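Long-range contacts in cobalamin biosynthesis protein CobN (PDB 7C6O), which serves as the large, catalytic subunit of a cobaltochelatase, which inserts cobalt into the corrin ring during cobalamin biosynthesis: residues A[617-622]-A[692-697]; A[1062-1067]-A[1099-1104]. One frame throughout, in Å; residues are numbered along the deposited sequence. Where two conformers were deposited one is given.

Interaction 1: A[617-622]-A[692-697]; sequences MARAET and IKDVQI
R619 and D694 illustrate how side-chain charge can extend a pairing of backbones: NH1 of R619 donates to OD1 of D694 at 2.7 Å. OD1 lies in the guanidinium plane, yet the carboxylate is turned 71° against that plane and is met on its anti side. A bend in the arginine chain (chi3 73°) lets NE also reach E621 OE1, 2.8 Å away and approached from above the carboxylate plane. Beside them K693 runs fully extended, its CD 3.6 Å from T622 CG2 and its CE 3.5 Å from R619 NH2. In the backbone, A618 and I697 exchange both N-H···O bonds as the hydrogen-bonded pair of a two-stranded antiparallel sheet. A620 N to V695 O and E621 N to K693 O continue the backbone bonding beyond the strands, to the end of helix 675-694, and a water joins the carbonyls of E621 and I692. Farther out, R737 is a second partner of D694 OD1, while E630 and D754 hold K693 NZ. Although R619 NH2 and K693 NZ are 4.4 Å apart, the surrounding carboxylates probably offset their like charges at this close spacing.

Interaction 2: A[1062-1067]-A[1099-1104]; sequences DTREHD and DNTRPD
The guanidinium of R1064 has T1101 on one face, with CG2 sitting 3.7 Å above its plane and over its centre, while D1099 OD2 lies at its edge, near the plane. There NH2 of R1064 forms a salt bridge of 3.0 Å with OD2 of D1099, the two flat groups standing 73° apart. The setting is a beta-alpha-beta crossover: strands 1056-1061 and 1094-1099 are parallel neighbours in a mixed sheet, helix 1072-1089 lies between them in the chain, and the loops leaving the two strands meet here. An Asx turn shapes the second loop, as D1099 OD1 accepts the backbone N of T1101 at 3.0 Å with an N-H···O angle of 164°. The same oxygen takes the T1101 hydroxyl on its syn side, OG1 to OD1 being 2.6 Å. With chi1 at 56°, T1101 turns OG1 back to this carboxylate and presents its methyl to R1064. D1099 is thus fixed at both oxygens, since R1107 and R1109 also bridge to OD2. Alongside, the amide of N1100 packs against D1062, its OD1 3.3 Å from CA of D1062, while its ND2 is bonded to D896. Two waters complete the join: one links D1062 OD2 with N1100 ND2, the other accepts from R1064 NE at 2.6 Å and donates to T1101 OG1 at 2.9 Å.

How the interactions relate
Read together, the two contacts differ in chemistry as they do in place in the fold. Interaction 1 is the more peripheral and only partly buried; it closes a largely helical excursion of the chain with a small sheet of its own, and backbone bonds do much of the work. Interaction 2 is buried nearer the centre, at the ends of two strands of a large mixed sheet, and joins two strand-end loops by side chains and water across a smaller interface. Each has an arginine-aspartate salt bridge, but they share no secondary-structure element. They nevertheless touch: V695 CG2 packs 3.5 Å from R1064 NE, and M617 CE lies 3.6 Å from R1064 O, so R1064, part of interaction 2, also packs against interaction 1.

Interaction 1: A[617-622]-A[692-697]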
ATOM      1  N   MET A 617     -15.895 -11.811 -12.490  1.00 15.58           N
ATOM      2  CA  MET A 617     -15.116 -11.809 -13.720  1.00 13.93           C
ATOM      3  C   MET A 617     -15.658 -12.852 -14.689  1.00 15.96           C
ATOM      4  O   MET A 617     -16.210 -13.876 -14.278  1.00 18.94           O
ATOM      5  CB  MET A 617     -13.633 -12.104 -13.443  1.00 12.07           C
ATOM      6  CG  MET A 617     -12.994 -11.192 -12.404  1.00 13.16           C
ATOM      7  SD  MET A 617     -12.872  -9.471 -12.932  1.00 15.83           S
ATOM      8  CE  MET A 617     -11.699  -9.608 -14.282  1.00 16.53           C
ATOM      9  N   ALA A 618     -15.482 -12.587 -15.983  1.00 16.23           N
ATOM     10  CA  ALA A 618     -15.880 -13.527 -17.023  1.00 16.38           C
ATOM     11  C   ALA A 618     -15.093 -13.221 -18.289  1.00 17.57           C
ATOM     12  O   ALA A 618     -14.538 -12.131 -18.448  1.00 19.66           O
ATOM     13  CB  ALA A 618     -17.387 -13.464 -17.299  1.00 18.83           C
ATOM     14  N   ARG A 619     -15.052 -14.202 -19.189  1.00 15.81           N
ATOM     15  CA  ARG A 619     -14.348 -14.023 -20.452  1.00 19.36           C
ATOM     16  C   ARG A 619     -15.029 -12.945 -21.286  1.00 17.64           C
ATOM     17  O   ARG A 619     -16.256 -12.814 -21.278  1.00 18.49           O
ATOM     18  CB  ARG A 619     -14.302 -15.346 -21.219  1.00 23.33           C
ATOM     19  CG  ARG A 619     -12.963 -15.640 -21.875  1.00 28.36           C
ATOM     20  CD  ARG A 619     -12.799 -17.132 -22.151  1.00 29.34           C
ATOM     21  NE  ARG A 619     -13.624 -17.587 -23.263  1.00 32.55           N
ATOM     22  CZ  ARG A 619     -13.147 -17.938 -24.454  1.00 30.83           C
ATOM     23  NH1 ARG A 619     -11.843 -17.894 -24.690  1.00 29.83           N
ATOM     24  NH2 ARG A 619     -13.975 -18.340 -25.407  1.00 28.26           N
ATOM     25  N   ALA A 620     -14.222 -12.161 -22.008  1.00 16.33           N
ATOM     26  CA  ALA A 620     -14.772 -11.047 -22.775  1.00 15.00           C
ATOM     27  C   ALA A 620     -15.656 -11.536 -23.918  1.00 18.00           C
ATOM     28  O   ALA A 620     -16.690 -10.924 -24.211  1.00 15.35           O
ATOM     29  CB  ALA A 620     -13.644 -10.169 -23.314  1.00 13.48           C
ATOM     30  N   GLU A 621     -15.258 -12.629 -24.573  1.00 14.58           N
ATOM     31  CA  GLU A 621     -15.964 -13.211 -25.715  1.00 18.21           C
ATOM     32  C   GLU A 621     -16.002 -12.257 -26.907  1.00 19.91           C
ATOM     33  O   GLU A 621     -15.427 -11.163 -26.854  1.00 19.11           O
ATOM     34  CB  GLU A 621     -17.385 -13.631 -25.321  1.00 20.24           C
ATOM     35  CG  GLU A 621     -17.444 -14.779 -24.319  1.00 25.41           C
ATOM     36  CD  GLU A 621     -16.751 -16.041 -24.816  1.00 34.32           C
ATOM     37  OE1 GLU A 621     -16.180 -16.774 -23.981  1.00 38.55           O
ATOM     38  OE2 GLU A 621     -16.773 -16.302 -26.039  1.00 36.54           O
ATOM     39  N   THR A 622     -16.660 -12.663 -27.989  1.00 15.23           N
ATOM     40  CA  THR A 622     -16.744 -11.853 -29.195  1.00 18.79           C
ATOM     41  C   THR A 622     -18.172 -11.384 -29.433  1.00 16.70           C
ATOM     42  O   THR A 622     -19.137 -11.948 -28.910  1.00 16.33           O
ATOM     43  CB  THR A 622     -16.250 -12.625 -30.425  1.00 20.93           C
ATOM     44  OG1 THR A 622     -17.036 -13.811 -30.595  1.00 23.94           O
ATOM     45  CG2 THR A 622     -14.793 -13.005 -30.263  1.00 21.83           C
ATOM     46  N   ILE A 692      -8.205 -10.721 -27.310  1.00 17.26           N
ATOM     47  CA  ILE A 692      -9.306  -9.867 -26.867  1.00 18.65           C
ATOM     48  C   ILE A 692     -10.564 -10.673 -26.569  1.00 16.98           C
ATOM     49  O   ILE A 692     -11.426 -10.206 -25.812  1.00 16.59           O
ATOM     50  CB  ILE A 692      -9.626  -8.758 -27.885  1.00 24.60           C
ATOM     51  CG1 ILE A 692     -10.137  -9.347 -29.200  1.00 25.54           C
ATOM     52  CG2 ILE A 692      -8.403  -7.873 -28.116  1.00 26.40           C
ATOM     53  CD1 ILE A 692     -10.688  -8.302 -30.151  1.00 27.58           C
ATOM     54  N   LYS A 693     -10.693 -11.869 -27.142  1.00 12.65           N
ATOM     55  CA  LYS A 693     -11.818 -12.741 -26.822  1.00 18.08           C
ATOM     56  C   LYS A 693     -11.608 -13.447 -25.488  1.00 18.30           C
ATOM     57  O   LYS A 693     -12.562 -13.635 -24.725  1.00 15.72           O
ATOM     58  CB  LYS A 693     -12.013 -13.763 -27.944  1.00 20.06           C
ATOM     59  CG  LYS A 693     -12.981 -14.886 -27.622  1.00 26.25           C
ATOM     60  CD  LYS A 693     -13.143 -15.830 -28.808  1.00 24.32           C
ATOM     61  CE  LYS A 693     -14.212 -16.871 -28.539  1.00 25.99           C
ATOM     62  NZ  LYS A 693     -14.427 -17.759 -29.713  1.00 26.72           N
ATOM     63  N   ASP A 694     -10.364 -13.820 -25.190  1.00 16.91           N
ATOM     64  CA  ASP A 694     -10.045 -14.680 -24.059  1.00 18.27           C
ATOM     65  C   ASP A 694      -9.799 -13.917 -22.763  1.00 16.70           C
ATOM     66  O   ASP A 694      -9.855 -14.522 -21.686  1.00 19.78           O
ATOM     67  CB  ASP A 694      -8.808 -15.523 -24.393  1.00 18.23           C
ATOM     68  CG  ASP A 694      -8.615 -16.688 -23.447  1.00 20.35           C
ATOM     69  OD1 ASP A 694      -9.582 -17.451 -23.236  1.00 22.59           O
ATOM     70  OD2 ASP A 694      -7.490 -16.851 -22.930  1.00 20.76           O
ATOM     71  N   VAL A 695      -9.535 -12.613 -22.836  1.00 12.63           N
ATOM     72  CA  VAL A 695      -9.153 -11.859 -21.647  1.00 14.65           C
ATOM     73  C   VAL A 695     -10.308 -11.817 -20.652  1.00 17.04           C
ATOM     74  O   VAL A 695     -11.488 -11.779 -21.030  1.00 16.43           O
ATOM     75  CB  VAL A 695      -8.695 -10.444 -22.042  1.00 18.18           C
ATOM     76  CG1 VAL A 695      -9.858  -9.631 -22.601  1.00 16.95           C
ATOM     77  CG2 VAL A 695      -8.051  -9.736 -20.852  1.00 19.49           C
ATOM     78  N   GLN A 696      -9.972 -11.852 -19.364  1.00 16.14           N
ATOM     79  CA  GLN A 696     -10.974 -11.713 -18.317  1.00 17.73           C
ATOM     80  C   GLN A 696     -11.319 -10.243 -18.121  1.00 13.07           C
ATOM     81  O   GLN A 696     -10.426  -9.394 -18.033  1.00 14.86           O
ATOM     82  CB  GLN A 696     -10.464 -12.313 -17.007  1.00 22.27           C
ATOM     83  CG  GLN A 696     -10.284 -13.822 -17.035  1.00 20.66           C
ATOM     84  CD  GLN A 696     -11.608 -14.562 -17.028  0.73 20.23           C
ATOM     85  OE1 GLN A 696     -11.723 -15.658 -17.578  0.33 22.11           O
ATOM     86  NE2 GLN A 696     -12.611 -13.970 -16.395  0.52 21.58           N
ATOM     87  N   ILE A 697     -12.615  -9.942 -18.055  1.00 12.30           N
ATOM     88  CA  ILE A 697     -13.094  -8.603 -17.743  1.00 13.82           C
ATOM     89  C   ILE A 697     -14.133  -8.724 -16.639  1.00 14.29           C
ATOM     90  O   ILE A 697     -14.668  -9.803 -16.373  1.00 15.07           O
ATOM     91  CB  ILE A 697     -13.703  -7.880 -18.964  1.00 13.04           C
ATOM     92  CG1 ILE A 697     -14.934  -8.638 -19.464  1.00 14.33           C
ATOM     93  CG2 ILE A 697     -12.672  -7.729 -20.074  1.00 12.65           C
ATOM     94  CD1 ILE A 697     -15.690  -7.921 -20.565  1.00 18.28           C
TER
HETATM   95  O   HOH W   1     -13.835  -8.885 -26.654  1.00 22.30           O

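Interaction 2: A[1062-1067]-A[1099-1104]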
ATOM      1  N   ASP A1062      -0.369  -5.147 -14.190  1.00 14.29           N
ATOM      2  CA  ASP A1062      -0.097  -6.370 -13.454  0.60 17.40           C
ATOM      3  C   ASP A1062      -1.337  -7.030 -12.873  1.00 20.71           C
ATOM      4  O   ASP A1062      -1.226  -8.122 -12.303  1.00 23.27           O
ATOM      5  CB  ASP A1062       0.899  -6.079 -12.322  0.60 19.18           C
ATOM      6  CG  ASP A1062       0.611  -4.762 -11.620  0.60 19.72           C
ATOM      7  OD1 ASP A1062      -0.553  -4.309 -11.632  0.60 19.87           O
ATOM      8  OD2 ASP A1062       1.558  -4.171 -11.066  0.60 20.69           O
ATOM      9  N   THR A1063      -2.504  -6.401 -12.975  1.00 18.53           N
ATOM     10  CA  THR A1063      -3.721  -6.972 -12.416  1.00 19.92           C
ATOM     11  C   THR A1063      -4.839  -6.875 -13.445  1.00 20.47           C
ATOM     12  O   THR A1063      -4.899  -5.923 -14.228  1.00 17.83           O
ATOM     13  CB  THR A1063      -4.103  -6.279 -11.085  1.00 22.50           C
ATOM     14  OG1 THR A1063      -4.550  -7.260 -10.137  1.00 23.44           O
ATOM     15  CG2 THR A1063      -5.193  -5.237 -11.281  1.00 23.27           C
ATOM     16  N   ARG A1064      -5.702  -7.892 -13.468  1.00 18.98           N
ATOM     17  CA  ARG A1064      -6.757  -7.993 -14.467  1.00 18.39           C
ATOM     18  C   ARG A1064      -8.090  -7.430 -13.997  1.00 18.44           C
ATOM     19  O   ARG A1064      -8.985  -7.234 -14.826  1.00 21.57           O
ATOM     20  CB  ARG A1064      -6.949  -9.456 -14.890  1.00 22.97           C
ATOM     21  CG  ARG A1064      -6.078  -9.880 -16.052  0.66 26.36           C
ATOM     22  CD  ARG A1064      -6.599  -9.318 -17.367  1.00 28.75           C
ATOM     23  NE  ARG A1064      -5.595  -9.406 -18.427  0.78 28.71           N
ATOM     24  CZ  ARG A1064      -5.013  -8.355 -18.994  0.52 31.68           C
ATOM     25  NH1 ARG A1064      -5.344  -7.127 -18.619  1.00 34.73           N
ATOM     26  NH2 ARG A1064      -4.106  -8.532 -19.946  0.79 32.18           N
ATOM     27  N   GLU A1065      -8.241  -7.164 -12.698  1.00 15.63           N
ATOM     28  CA  GLU A1065      -9.509  -6.676 -12.166  1.00 19.21           C
ATOM     29  C   GLU A1065      -9.891  -5.309 -12.720  1.00 25.94           C
ATOM     30  O   GLU A1065     -11.081  -4.973 -12.743  1.00 30.39           O
ATOM     31  CB  GLU A1065      -9.443  -6.621 -10.639  1.00 16.92           C
ATOM     32  CG  GLU A1065      -9.383  -7.989  -9.960  1.00 18.24           C
ATOM     33  CD  GLU A1065      -7.977  -8.574  -9.884  1.00 16.26           C
ATOM     34  OE1 GLU A1065      -7.055  -8.055 -10.554  1.00 15.84           O
ATOM     35  OE2 GLU A1065      -7.796  -9.564  -9.147  1.00 14.78           O
ATOM     36  N   HIS A1066      -8.920  -4.511 -13.156  1.00 20.82           N
ATOM     37  CA  HIS A1066      -9.189  -3.226 -13.786  1.00 23.02           C
ATOM     38  C   HIS A1066      -8.212  -3.045 -14.938  1.00 19.17           C
ATOM     39  O   HIS A1066      -7.239  -3.792 -15.073  1.00 19.34           O
ATOM     40  CB  HIS A1066      -9.070  -2.069 -12.785  1.00 28.17           C
ATOM     41  CG  HIS A1066      -7.673  -1.833 -12.302  1.00 27.96           C
ATOM     42  ND1 HIS A1066      -7.214  -2.300 -11.090  1.00 28.09           N
ATOM     43  CD2 HIS A1066      -6.631  -1.181 -12.873  1.00 28.04           C
ATOM     44  CE1 HIS A1066      -5.952  -1.943 -10.932  1.00 28.88           C
ATOM     45  NE2 HIS A1066      -5.572  -1.267 -12.002  1.00 28.51           N
ATOM     46  N   ASP A1067      -8.467  -2.039 -15.773  1.00 17.38           N
ATOM     47  CA  ASP A1067      -7.618  -1.781 -16.931  1.00 14.98           C
ATOM     48  C   ASP A1067      -7.220  -0.308 -16.958  1.00 13.28           C
ATOM     49  O   ASP A1067      -7.578   0.475 -16.072  1.00 15.00           O
ATOM     50  CB  ASP A1067      -8.305  -2.209 -18.240  1.00 15.25           C
ATOM     51  CG  ASP A1067      -9.670  -1.570 -18.435  1.00 17.09           C
ATOM     52  OD1 ASP A1067      -9.772  -0.325 -18.392  1.00 14.35           O
ATOM     53  OD2 ASP A1067     -10.645  -2.322 -18.665  1.00 17.19           O
ATOM     54  N   ASP A1099       2.721  -6.107 -20.117  1.00 15.61           N
ATOM     55  CA  ASP A1099       1.636  -6.924 -19.578  1.00 14.83           C
ATOM     56  C   ASP A1099       2.249  -8.022 -18.716  1.00 14.66           C
ATOM     57  O   ASP A1099       2.732  -9.034 -19.230  1.00 19.20           O
ATOM     58  CB  ASP A1099       0.782  -7.501 -20.706  1.00 13.86           C
ATOM     59  CG  ASP A1099      -0.462  -8.220 -20.197  1.00 17.13           C
ATOM     60  OD1 ASP A1099      -0.592  -8.425 -18.971  1.00 18.30           O
ATOM     61  OD2 ASP A1099      -1.320  -8.581 -21.034  1.00 16.83           O
ATOM     62  N   ASN A1100       2.220  -7.826 -17.397  1.00 14.38           N
ATOM     63  CA  ASN A1100       2.634  -8.856 -16.451  1.00 14.11           C
ATOM     64  C   ASN A1100       1.452  -9.348 -15.618  1.00 15.97           C
ATOM     65  O   ASN A1100       1.594  -9.673 -14.438  1.00 15.29           O
ATOM     66  CB  ASN A1100       3.780  -8.369 -15.559  1.00 13.12           C
ATOM     67  CG  ASN A1100       3.443  -7.110 -14.768  1.00 14.97           C
ATOM     68  OD1 ASN A1100       2.664  -6.266 -15.209  1.00 12.64           O
ATOM     69  ND2 ASN A1100       4.063  -6.969 -13.597  1.00 13.86           N
ATOM     70  N   THR A1101       0.266  -9.412 -16.233  1.00 16.74           N
ATOM     71  CA  THR A1101      -0.857 -10.086 -15.588  1.00 16.31           C
ATOM     72  C   THR A1101      -0.621 -11.588 -15.507  1.00 19.95           C
ATOM     73  O   THR A1101      -1.146 -12.251 -14.605  1.00 22.08           O
ATOM     74  CB  THR A1101      -2.162  -9.804 -16.337  1.00 18.20           C
ATOM     75  OG1 THR A1101      -2.029 -10.199 -17.711  1.00 15.04           O
ATOM     76  CG2 THR A1101      -2.520  -8.327 -16.259  1.00 19.63           C
ATOM     77  N   ARG A1102       0.161 -12.133 -16.434  1.00 17.01           N
ATOM     78  CA  ARG A1102       0.526 -13.549 -16.449  1.00 21.57           C
ATOM     79  C   ARG A1102       2.044 -13.648 -16.430  1.00 23.89           C
ATOM     80  O   ARG A1102       2.693 -13.456 -17.475  1.00 26.28           O
ATOM     81  CB  ARG A1102      -0.051 -14.246 -17.680  1.00 25.13           C
ATOM     82  CG  ARG A1102      -1.573 -14.239 -17.731  1.00 29.13           C
ATOM     83  CD  ARG A1102      -2.092 -14.283 -19.166  1.00 33.16           C
ATOM     84  NE  ARG A1102      -1.609 -15.449 -19.901  1.00 35.97           N
ATOM     85  CZ  ARG A1102      -1.942 -15.729 -21.157  1.00 36.86           C
ATOM     86  NH1 ARG A1102      -2.762 -14.929 -21.825  1.00 37.74           N
ATOM     87  NH2 ARG A1102      -1.455 -16.812 -21.748  1.00 35.21           N
ATOM     88  N   PRO A1103       2.655 -13.926 -15.276  1.00 25.58           N
ATOM     89  CA  PRO A1103       4.127 -13.938 -15.205  1.00 25.33           C
ATOM     90  C   PRO A1103       4.780 -14.956 -16.124  1.00 28.28           C
ATOM     91  O   PRO A1103       5.953 -14.780 -16.474  1.00 27.63           O
ATOM     92  CB  PRO A1103       4.404 -14.262 -13.730  1.00 28.34           C
ATOM     93  CG  PRO A1103       3.156 -13.878 -13.008  1.00 26.38           C
ATOM     94  CD  PRO A1103       2.031 -14.145 -13.961  1.00 23.92           C
ATOM     95  N   ASP A1104       4.070 -16.007 -16.523  1.00 30.73           N
ATOM     96  CA  ASP A1104       4.605 -17.004 -17.439  1.00 32.96           C
ATOM     97  C   ASP A1104       4.290 -16.692 -18.898  1.00 30.63           C
ATOM     98  O   ASP A1104       4.576 -17.516 -19.772  1.00 33.00           O
ATOM     99  CB  ASP A1104       4.080 -18.396 -17.074  1.00 34.75           C
ATOM    100  CG  ASP A1104       2.584 -18.412 -16.823  0.38 37.66           C
ATOM    101  OD1 ASP A1104       1.940 -17.348 -16.949  0.57 38.55           O
ATOM    102  OD2 ASP A1104       2.054 -19.493 -16.492  0.82 39.44           O
TER
HETATM  103  O   HOH W   2       4.238  -4.509 -11.887  1.00 16.86           O
HETATM  104  O   HOH W   3      -4.363 -11.662 -18.556  1.00 37.17           O